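Local coordinates for protein succinylglutamate desuccinylase (PDB 2BCO) that probably hydrolyses N2-succinylglutamate to succinate and glutamate with the help of one bound zinc ion, the last step of arginine breakdown by the AST pathway, at residues E43-N48 with D88-F93; G83-D88 with L244-Q249; I258-S263 with L325-V330. All blocks are in the same frame, centred on the assembly; numbering follows the deposited sequence.

Contact 1: residues E43-N48 with D88-F93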
loop_
_atom_site.group_PDB
_atom_site.type_symbol
_atom_site.label_atom_id
_atom_site.label_comp_id
_atom_site.label_asym_id
_atom_site.label_seq_id
_atom_site.Cartn_x
_atom_site.Cartn_y
_atom_site.Cartn_z
ATOM N N GLU A 43 -1.221 -9.171 -15.824
ATOM C CA GLU A 43 -2.306 -9.911 -15.197
ATOM C C GLU A 43 -1.932 -11.386 -15.170
ATOM O O GLU A 43 -1.328 -11.896 -16.112
ATOM C CB GLU A 43 -3.613 -9.738 -15.960
ATOM C CG GLU A 43 -4.807 -10.296 -15.200
ATOM C CD GLU A 43 -6.125 -9.981 -15.867
ATOM O OE1 GLU A 43 -6.378 -8.784 -16.154
ATOM O OE2 GLU A 43 -6.909 -10.924 -16.098
ATOM N N VAL A 44 -2.272 -12.064 -14.084
ATOM C CA VAL A 44 -1.981 -13.483 -13.956
ATOM C C VAL A 44 -3.298 -14.166 -13.614
ATOM O O VAL A 44 -3.915 -13.870 -12.594
ATOM C CB VAL A 44 -0.927 -13.740 -12.849
ATOM C CG1 VAL A 44 -0.562 -15.212 -12.793
ATOM C CG2 VAL A 44 0.317 -12.914 -13.124
ATOM N N ILE A 45 -3.734 -15.064 -14.489
ATOM C CA ILE A 45 -4.985 -15.786 -14.296
ATOM C C ILE A 45 -4.702 -17.260 -14.010
ATOM O O ILE A 45 -3.870 -17.878 -14.675
ATOM C CB ILE A 45 -5.875 -15.678 -15.561
ATOM C CG1 ILE A 45 -6.171 -14.205 -15.861
ATOM C CG2 ILE A 45 -7.171 -16.471 -15.368
ATOM C CD1 ILE A 45 -6.990 -13.980 -17.120
ATOM N N PRO A 46 -5.384 -17.835 -13.009
ATOM C CA PRO A 46 -5.204 -19.241 -12.638
ATOM C C PRO A 46 -5.747 -20.193 -13.705
ATOM O O PRO A 46 -6.615 -19.831 -14.496
ATOM C CB PRO A 46 -5.987 -19.361 -11.334
ATOM C CG PRO A 46 -6.026 -17.967 -10.808
ATOM C CD PRO A 46 -6.270 -17.163 -12.047
ATOM N N GLU A 47 -5.237 -21.416 -13.712
ATOM C CA GLU A 47 -5.681 -22.418 -14.669
ATOM C C GLU A 47 -7.156 -22.767 -14.479
ATOM O O GLU A 47 -7.888 -22.920 -15.455
ATOM C CB GLU A 47 -4.842 -23.687 -14.523
ATOM C CG GLU A 47 -5.300 -24.839 -15.403
ATOM C CD GLU A 47 -4.582 -26.129 -15.073
ATOM O OE1 GLU A 47 -4.623 -26.546 -13.896
ATOM O OE2 GLU A 47 -3.983 -26.728 -15.990
ATOM N N ASN A 48 -7.584 -22.892 -13.224
ATOM C CA ASN A 48 -8.970 -23.237 -12.910
ATOM C C ASN A 48 -9.701 -22.189 -12.070
ATOM O O ASN A 48 -9.838 -22.337 -10.853
ATOM C CB ASN A 48 -9.026 -24.581 -12.174
ATOM C CG ASN A 48 -10.449 -25.008 -11.850
ATOM O OD1 ASN A 48 -11.244 -25.292 -12.750
ATOM N ND2 ASN A 48 -10.779 -25.049 -10.562
ATOM N N ASP A 88 -3.105 -19.546 -7.723
ATOM C CA ASP A 88 -4.479 -19.945 -7.470
ATOM C C ASP A 88 -5.434 -18.754 -7.496
ATOM O O ASP A 88 -6.642 -18.916 -7.619
ATOM C CB ASP A 88 -4.566 -20.638 -6.112
ATOM C CG ASP A 88 -5.772 -21.531 -5.997
ATOM O OD1 ASP A 88 -5.722 -22.662 -6.530
ATOM O OD2 ASP A 88 -6.772 -21.099 -5.386
ATOM N N ALA A 89 -4.893 -17.553 -7.371
ATOM C CA ALA A 89 -5.721 -16.360 -7.385
ATOM C C ALA A 89 -5.425 -15.538 -8.630
ATOM O O ALA A 89 -4.312 -15.562 -9.145
ATOM C CB ALA A 89 -5.460 -15.528 -6.137
ATOM N N ARG A 90 -6.430 -14.829 -9.123
ATOM C CA ARG A 90 -6.256 -13.974 -10.288
ATOM C C ARG A 90 -5.569 -12.723 -9.744
ATOM O O ARG A 90 -6.011 -12.160 -8.745
ATOM C CB ARG A 90 -7.622 -13.640 -10.895
ATOM C CG ARG A 90 -7.577 -12.683 -12.076
ATOM C CD ARG A 90 -8.849 -12.782 -12.901
ATOM N NE ARG A 90 -8.964 -11.705 -13.876
ATOM C CZ ARG A 90 -9.618 -10.569 -13.660
ATOM N NH1 ARG A 90 -10.218 -10.354 -12.500
ATOM N NH2 ARG A 90 -9.682 -9.651 -14.614
ATOM N N CYS A 91 -4.479 -12.302 -10.379
ATOM C CA CYS A 91 -3.737 -11.132 -9.911
ATOM C C CYS A 91 -3.456 -10.107 -11.000
ATOM O O CYS A 91 -3.418 -10.425 -12.187
ATOM C CB CYS A 91 -2.389 -11.558 -9.315
ATOM S SG CYS A 91 -2.433 -12.871 -8.072
ATOM N N LEU A 92 -3.254 -8.868 -10.574
ATOM C CA LEU A 92 -2.918 -7.786 -11.483
ATOM C C LEU A 92 -1.712 -7.103 -10.855
ATOM O O LEU A 92 -1.861 -6.374 -9.867
ATOM C CB LEU A 92 -4.070 -6.784 -11.615
ATOM C CG LEU A 92 -3.768 -5.652 -12.608
ATOM C CD1 LEU A 92 -3.666 -6.237 -14.003
ATOM C CD2 LEU A 92 -4.842 -4.584 -12.565
ATOM N N PHE A 93 -0.524 -7.359 -11.406
ATOM C CA PHE A 93 0.709 -6.769 -10.892
ATOM C C PHE A 93 0.971 -5.443 -11.562
ATOM O O PHE A 93 0.945 -5.321 -12.794
ATOM C CB PHE A 93 1.914 -7.697 -11.109
ATOM C CG PHE A 93 1.865 -8.964 -10.284
ATOM C CD1 PHE A 93 1.205 -10.092 -10.750
ATOM C CD2 PHE A 93 2.458 -9.013 -9.028
ATOM C CE1 PHE A 93 1.135 -11.263 -9.975
ATOM C CE2 PHE A 93 2.396 -10.176 -8.240
ATOM C CZ PHE A 93 1.729 -11.303 -8.720
HETATM O O HOH W 1 -8.434 -20.853 -8.436
#
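Glu43 and Arg90 each carry CG anti to their own backbone N (chi1 -170° and 177°) and continue as extended chains, which brings carboxylate and guanidinium together above one face of the antiparallel pairing of strands 41-45 and 90-95. Their salt bridge converges on a single oxygen: Arg90 NE lies 3.1 Å from Glu43 OE2 and reaches it from above the carboxylate plane, while NH2 adds a weak bond to the same atom. The two planes stand 89° apart. Outside the pair, Tyr37 bonds Glu43 OE1, and Asn55 with the carbonyl of Phe140 takes up Arg90 NH1, which probably limits the rotation of both groups. Leu92 CD1 rests on Glu43 CB (4.0 Å) on this face. Val44 and Cys91 form the hydrogen-bonded pair, with Val44 N to Cys91 O and Cys91 N to Val44 O both 2.8 Å. On the other face Val44 CG2 touches the edge of the Phe93 ring at CE1 (3.6 Å), and both residues pack on helix 68-81. Past the ladder, Pro46 CG presses on Ala89 C at 3.3 Å, and a water donates to Asn48 O at 3.2 Å and to Asp88 O at 2.8 Å.

Contact 2: residues G83-D88 with L244-Q249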
loop_
_atom_site.group_PDB
_atom_site.type_symbol
_atom_site.label_atom_id
_atom_site.label_comp_id
_atom_site.label_asym_id
_atom_site.label_seq_id
_atom_site.Cartn_x
_atom_site.Cartn_y
_atom_site.Cartn_z
ATOM N N GLY A 83 6.991 -21.798 -12.980
ATOM C CA GLY A 83 6.160 -22.829 -12.379
ATOM C C GLY A 83 6.467 -23.080 -10.915
ATOM O O GLY A 83 5.754 -23.820 -10.243
ATOM N N PHE A 84 7.526 -22.457 -10.414
ATOM C CA PHE A 84 7.918 -22.628 -9.019
ATOM C C PHE A 84 6.863 -22.085 -8.052
ATOM O O PHE A 84 6.663 -22.629 -6.963
ATOM C CB PHE A 84 9.264 -21.942 -8.776
ATOM C CG PHE A 84 9.724 -21.997 -7.347
ATOM C CD1 PHE A 84 9.412 -20.970 -6.459
ATOM C CD2 PHE A 84 10.457 -23.086 -6.882
ATOM C CE1 PHE A 84 9.828 -21.027 -5.118
ATOM C CE2 PHE A 84 10.879 -23.158 -5.547
ATOM C CZ PHE A 84 10.564 -22.127 -4.662
ATOM N N GLN A 85 6.202 -21.002 -8.447
ATOM C CA GLN A 85 5.166 -20.406 -7.620
ATOM C C GLN A 85 3.810 -20.889 -8.106
ATOM O O GLN A 85 3.458 -20.728 -9.277
ATOM C CB GLN A 85 5.229 -18.876 -7.693
ATOM C CG GLN A 85 4.084 -18.157 -6.977
ATOM C CD GLN A 85 3.984 -18.519 -5.507
ATOM O OE1 GLN A 85 4.946 -18.374 -4.753
ATOM N NE2 GLN A 85 2.811 -18.994 -5.089
ATOM N N LYS A 86 3.055 -21.498 -7.204
ATOM C CA LYS A 86 1.734 -22.000 -7.546
ATOM C C LYS A 86 0.766 -20.817 -7.602
ATOM O O LYS A 86 0.729 -19.985 -6.686
ATOM C CB LYS A 86 1.286 -23.020 -6.492
ATOM C CG LYS A 86 -0.121 -23.558 -6.678
ATOM C CD LYS A 86 -0.525 -24.418 -5.485
ATOM C CE LYS A 86 -2.027 -24.637 -5.421
ATOM N NZ LYS A 86 -2.527 -25.464 -6.548
ATOM N N VAL A 87 -0.010 -20.731 -8.677
ATOM C CA VAL A 87 -0.959 -19.636 -8.821
ATOM C C VAL A 87 -2.386 -20.127 -8.674
ATOM O O VAL A 87 -2.830 -21.006 -9.409
ATOM C CB VAL A 87 -0.796 -18.940 -10.174
ATOM C CG1 VAL A 87 -1.783 -17.805 -10.290
ATOM C CG2 VAL A 87 0.617 -18.414 -10.309
ATOM N N ASP A 88 -3.105 -19.546 -7.723
ATOM C CA ASP A 88 -4.479 -19.945 -7.470
ATOM C C ASP A 88 -5.434 -18.754 -7.496
ATOM O O ASP A 88 -6.642 -18.916 -7.619
ATOM C CB ASP A 88 -4.566 -20.638 -6.112
ATOM C CG ASP A 88 -5.772 -21.531 -5.997
ATOM O OD1 ASP A 88 -5.722 -22.662 -6.530
ATOM O OD2 ASP A 88 -6.772 -21.099 -5.386
ATOM N N LEU A 244 -0.803 -16.293 -0.237
ATOM C CA LEU A 244 -2.073 -15.689 -0.610
ATOM C C LEU A 244 -2.393 -15.903 -2.084
ATOM O O LEU A 244 -3.528 -16.257 -2.436
ATOM C CB LEU A 244 -2.058 -14.191 -0.289
ATOM C CG LEU A 244 -3.328 -13.378 -0.571
ATOM C CD1 LEU A 244 -4.474 -13.898 0.293
ATOM C CD2 LEU A 244 -3.071 -11.894 -0.277
ATOM N N ILE A 245 -1.410 -15.687 -2.953
ATOM C CA ILE A 245 -1.655 -15.886 -4.372
ATOM C C ILE A 245 -1.824 -17.389 -4.671
ATOM O O ILE A 245 -2.450 -17.765 -5.657
ATOM C CB ILE A 245 -0.510 -15.270 -5.239
ATOM C CG1 ILE A 245 0.644 -16.250 -5.384
ATOM C CG2 ILE A 245 0.009 -13.983 -4.599
ATOM C CD1 ILE A 245 0.616 -16.992 -6.688
ATOM N N ALA A 246 -1.289 -18.243 -3.802
ATOM C CA ALA A 246 -1.397 -19.691 -3.992
ATOM C C ALA A 246 -2.497 -20.336 -3.148
ATOM O O ALA A 246 -2.689 -21.548 -3.210
ATOM C CB ALA A 246 -0.058 -20.365 -3.686
ATOM N N GLU A 247 -3.215 -19.532 -2.366
ATOM C CA GLU A 247 -4.284 -20.047 -1.509
ATOM C C GLU A 247 -3.800 -21.224 -0.665
ATOM O O GLU A 247 -4.412 -22.291 -0.669
ATOM C CB GLU A 247 -5.485 -20.497 -2.353
ATOM C CG GLU A 247 -6.398 -19.375 -2.801
ATOM C CD GLU A 247 -7.064 -18.667 -1.636
ATOM O OE1 GLU A 247 -6.356 -17.981 -0.867
ATOM O OE2 GLU A 247 -8.296 -18.803 -1.486
ATOM N N ALA A 248 -2.709 -21.023 0.066
ATOM C CA ALA A 248 -2.150 -22.083 0.892
ATOM C C ALA A 248 -1.787 -21.644 2.304
ATOM O O ALA A 248 -1.895 -20.469 2.657
ATOM C CB ALA A 248 -0.919 -22.666 0.207
ATOM N N GLN A 249 -1.355 -22.621 3.097
ATOM C CA GLN A 249 -0.920 -22.427 4.479
ATOM C C GLN A 249 -1.795 -21.494 5.316
ATOM O O GLN A 249 -1.334 -20.447 5.776
ATOM C CB GLN A 249 0.527 -21.918 4.485
ATOM C CG GLN A 249 1.376 -22.409 5.653
ATOM C CD GLN A 249 0.878 -21.922 7.001
ATOM O OE1 GLN A 249 0.803 -20.718 7.253
ATOM N NE2 GLN A 249 0.544 -22.860 7.880
#
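The flat amide of Gln85 meets Ile245 and Ala246 through NE2. Lys86 O lies near the amide plane and accepts a hydrogen bond from NE2 at 2.8 Å, while CG1 and CD1 of Ile245 sit to one side of that plane, CD1 being 3.4 Å from NE2. The Ala246 methyl comes in close to the amide plane, at the NE2 edge, with CB 3.5 Å from Gln85 NE2. A bend at chi2 (58°) turns the amide back over its own chain, and Arg242 holds its OE1. Here the loop that leads from helix 68-81 into strand 90-95 lies against the C-terminal end of helix 235-245, which closes in a Schellman motif at Glu247, whose phi is positive. Ile245 CD1 also approaches Lys86 O to 3.0 Å; this is short for carbon and oxygen, so the exact pose of the isoleucine is doubtful. CD1 extends further to Val87 CG2 (3.9 Å); the valine side chain also packs on Ile80 of helix 68-81. The backbones are joined by a bond from Asp88 N to Ile245 O, 2.8 Å long. Beyond it the two carboxylates of Asp88 and Glu247 are inclined 32° to each other, yet it is the aliphatic part of the glutamate that touches: Asp88 OD2 lies 3.1 Å from Glu247 CG. The acidic oxygens Asp88 OD2 and Glu247 OE2 remain 4.8 Å apart, and Glu247 OE2 makes a salt bridge with Lys54. That lysine probably offsets their repulsion, while Ile245 O at the helix end takes the amide of Asp88 and probably that of Ala89.

Contact 3: residues I258-S263 with L325-V330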
loop_
_atom_site.group_PDB
_atom_site.type_symbol
_atom_site.label_atom_id
_atom_site.label_comp_id
_atom_site.label_asym_id
_atom_site.label_seq_id
_atom_site.Cartn_x
_atom_site.Cartn_y
_atom_site.Cartn_z
ATOM N N ILE A 258 -0.522 -4.967 16.035
ATOM C CA ILE A 258 -1.078 -3.926 16.881
ATOM C C ILE A 258 -2.103 -3.134 16.056
ATOM O O ILE A 258 -1.859 -2.825 14.886
ATOM C CB ILE A 258 0.037 -2.995 17.394
ATOM C CG1 ILE A 258 1.033 -3.814 18.228
ATOM C CG2 ILE A 258 -0.556 -1.860 18.237
ATOM C CD1 ILE A 258 2.328 -3.090 18.501
ATOM N N LYS A 259 -3.251 -2.834 16.658
ATOM C CA LYS A 259 -4.301 -2.093 15.970
ATOM C C LYS A 259 -4.314 -0.659 16.503
ATOM O O LYS A 259 -4.355 -0.437 17.718
ATOM C CB LYS A 259 -5.671 -2.740 16.221
ATOM C CG LYS A 259 -5.740 -4.266 16.046
ATOM C CD LYS A 259 -5.488 -4.705 14.603
ATOM C CE LYS A 259 -5.735 -6.206 14.417
ATOM N NZ LYS A 259 -4.880 -7.057 15.301
ATOM N N TYR A 260 -4.269 0.310 15.594
ATOM C CA TYR A 260 -4.272 1.720 15.970
ATOM C C TYR A 260 -5.507 2.396 15.395
ATOM O O TYR A 260 -6.090 1.913 14.436
ATOM C CB TYR A 260 -3.032 2.435 15.419
ATOM C CG TYR A 260 -1.733 2.130 16.133
ATOM C CD1 TYR A 260 -1.398 2.776 17.326
ATOM C CD2 TYR A 260 -0.837 1.200 15.620
ATOM C CE1 TYR A 260 -0.199 2.497 17.991
ATOM C CE2 TYR A 260 0.364 0.916 16.275
ATOM C CZ TYR A 260 0.676 1.566 17.457
ATOM O OH TYR A 260 1.863 1.288 18.099
ATOM N N ARG A 261 -5.909 3.504 16.003
ATOM C CA ARG A 261 -7.044 4.286 15.524
ATOM C C ARG A 261 -6.548 5.722 15.544
ATOM O O ARG A 261 -5.565 6.029 16.219
ATOM C CB ARG A 261 -8.271 4.140 16.442
ATOM C CG ARG A 261 -8.183 4.856 17.790
ATOM C CD ARG A 261 -9.510 4.740 18.561
ATOM N NE ARG A 261 -9.430 5.237 19.936
ATOM C CZ ARG A 261 -9.378 6.519 20.279
ATOM N NH1 ARG A 261 -9.401 7.463 19.350
ATOM N NH2 ARG A 261 -9.296 6.859 21.559
ATOM N N VAL A 262 -7.216 6.605 14.817
ATOM C CA VAL A 262 -6.787 7.996 14.795
ATOM C C VAL A 262 -7.319 8.802 15.986
ATOM O O VAL A 262 -8.511 9.093 16.065
ATOM C CB VAL A 262 -7.223 8.672 13.481
ATOM C CG1 VAL A 262 -6.812 10.142 13.483
ATOM C CG2 VAL A 262 -6.608 7.928 12.300
ATOM N N SER A 263 -6.433 9.144 16.917
ATOM C CA SER A 263 -6.822 9.932 18.084
ATOM C C SER A 263 -7.355 11.253 17.569
ATOM O O SER A 263 -8.474 11.646 17.883
ATOM C CB SER A 263 -5.622 10.182 18.999
ATOM O OG SER A 263 -5.065 8.960 19.451
ATOM N N LEU A 325 -0.912 12.929 11.953
ATOM C CA LEU A 325 -1.927 12.048 12.499
ATOM C C LEU A 325 -1.470 11.710 13.905
ATOM O O LEU A 325 -0.288 11.502 14.140
ATOM C CB LEU A 325 -2.008 10.772 11.663
ATOM C CG LEU A 325 -3.324 10.378 10.979
ATOM C CD1 LEU A 325 -4.212 11.585 10.728
ATOM C CD2 LEU A 325 -2.989 9.679 9.666
HETATM N N MSE A 326 -2.394 11.710 14.851
HETATM C CA MSE A 326 -2.069 11.338 16.219
HETATM C C MSE A 326 -2.858 10.051 16.390
HETATM O O MSE A 326 -4.074 10.032 16.212
HETATM C CB MSE A 326 -2.551 12.396 17.212
HETATM C CG MSE A 326 -1.867 13.748 17.086
HETATM SE SE MSE A 326 0.019 13.650 17.452
HETATM C CE MSE A 326 -0.037 13.941 19.370
ATOM N N VAL A 327 -2.163 8.973 16.709
ATOM C CA VAL A 327 -2.816 7.684 16.857
ATOM C C VAL A 327 -2.562 7.049 18.210
ATOM O O VAL A 327 -1.698 7.497 18.965
ATOM C CB VAL A 327 -2.336 6.727 15.766
ATOM C CG1 VAL A 327 -2.533 7.377 14.403
ATOM C CG2 VAL A 327 -0.866 6.387 15.983
ATOM N N CYS A 328 -3.325 6.003 18.505
ATOM C CA CYS A 328 -3.196 5.281 19.760
ATOM C C CYS A 328 -3.781 3.894 19.583
ATOM O O CYS A 328 -4.699 3.700 18.783
ATOM C CB CYS A 328 -3.942 6.014 20.879
ATOM S SG CYS A 328 -5.720 6.234 20.593
ATOM N N GLU A 329 -3.245 2.927 20.315
ATOM C CA GLU A 329 -3.754 1.564 20.225
ATOM C C GLU A 329 -5.255 1.577 20.498
ATOM O O GLU A 329 -5.765 2.430 21.232
ATOM C CB GLU A 329 -3.073 0.649 21.247
ATOM C CG GLU A 329 -1.579 0.485 21.050
ATOM C CD GLU A 329 -1.030 -0.742 21.764
ATOM O OE1 GLU A 329 0.208 -0.894 21.822
ATOM O OE2 GLU A 329 -1.839 -1.556 22.258
ATOM N N VAL A 330 -5.973 0.638 19.904
ATOM C CA VAL A 330 -7.391 0.601 20.151
ATOM C C VAL A 330 -7.917 -0.792 20.469
ATOM O O VAL A 330 -7.353 -1.807 20.039
ATOM C CB VAL A 330 -8.171 1.199 18.977
ATOM C CG1 VAL A 330 -8.100 0.296 17.771
ATOM C CG2 VAL A 330 -9.608 1.455 19.414
HETATM O O HOH W 2 2.429 0.715 20.755
#
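Leu325 opens the pairing by setting CD1 4.1 Å from Val262 CG1, the two side chains meeting at about a right angle in an antiparallel pair of strands of the barrel-sandwich hybrid domain. At Met326, a selenomethionine, the carbonyl accepts a weak bond from Ser263 N, where the first strand turns a corner; the selenium-bearing chain leads off towards Arg264 and Ile266. Val327 faces Val262 in a non-hydrogen-bonded pair, and its CG2 approaches the Tyr260 ring obliquely, 3.9 Å from CD1. Cys328 pairs with Arg261 through two backbone bonds, Arg261 N to Cys328 O at 3.0 Å and Cys328 N to Arg261 O at 3.2 Å. With chi1 at 60°, its SG lies over the centre of one face of the Arg261 guanidinium, 3.6 Å above the plane. Glu329 stretches its chain past Ile258, whose CG2 is 3.7 Å from Glu329 CD, and its carboxylate plane stands 86° from the Tyr260 ring. A water donates to Glu329 OE1 and also hydrogen-bonds Tyr260 OH, which also bonds NE2 of His163. Val330 ends the run: its N bonds Lys259 O at 2.9 Å, and its CG2 lies at the guanidinium edge, in plane, 3.4 Å from Arg261 CD. Residues 258-262 run between strand 192-195, which is parallel to them and touches Tyr260 and Val262, and strand 322-335. Strand 338-341 packs on the side of Arg261 and Val330 through Tyr341, and Val311 of strand 309-311 bonds the backbone of Leu325.

How the contacts relate
Contacts 1 and 2 are neighbours, with centres 10 Å apart, and they share Asp88, where the loop 83-88 passes into the strand pairing. Ile245 O lies 3.0 Å from Ala89 N, a probable hydrogen bond, and Val44 CG1 packs on Val87 CG1 at 3.8 Å. Contact 3 stands apart on the hybrid domain, its centre about 35 Å from that of contact 1 and 33 Å from that of contact 2. Contacts 1 and 2 lie away from the zinc site, whereas in contact 3 the Leu325 side chain is about 14 Å from the zinc ion held by His63, Glu66 and His155, and about 10 Å from that of Glu219, the predicted catalytic residue.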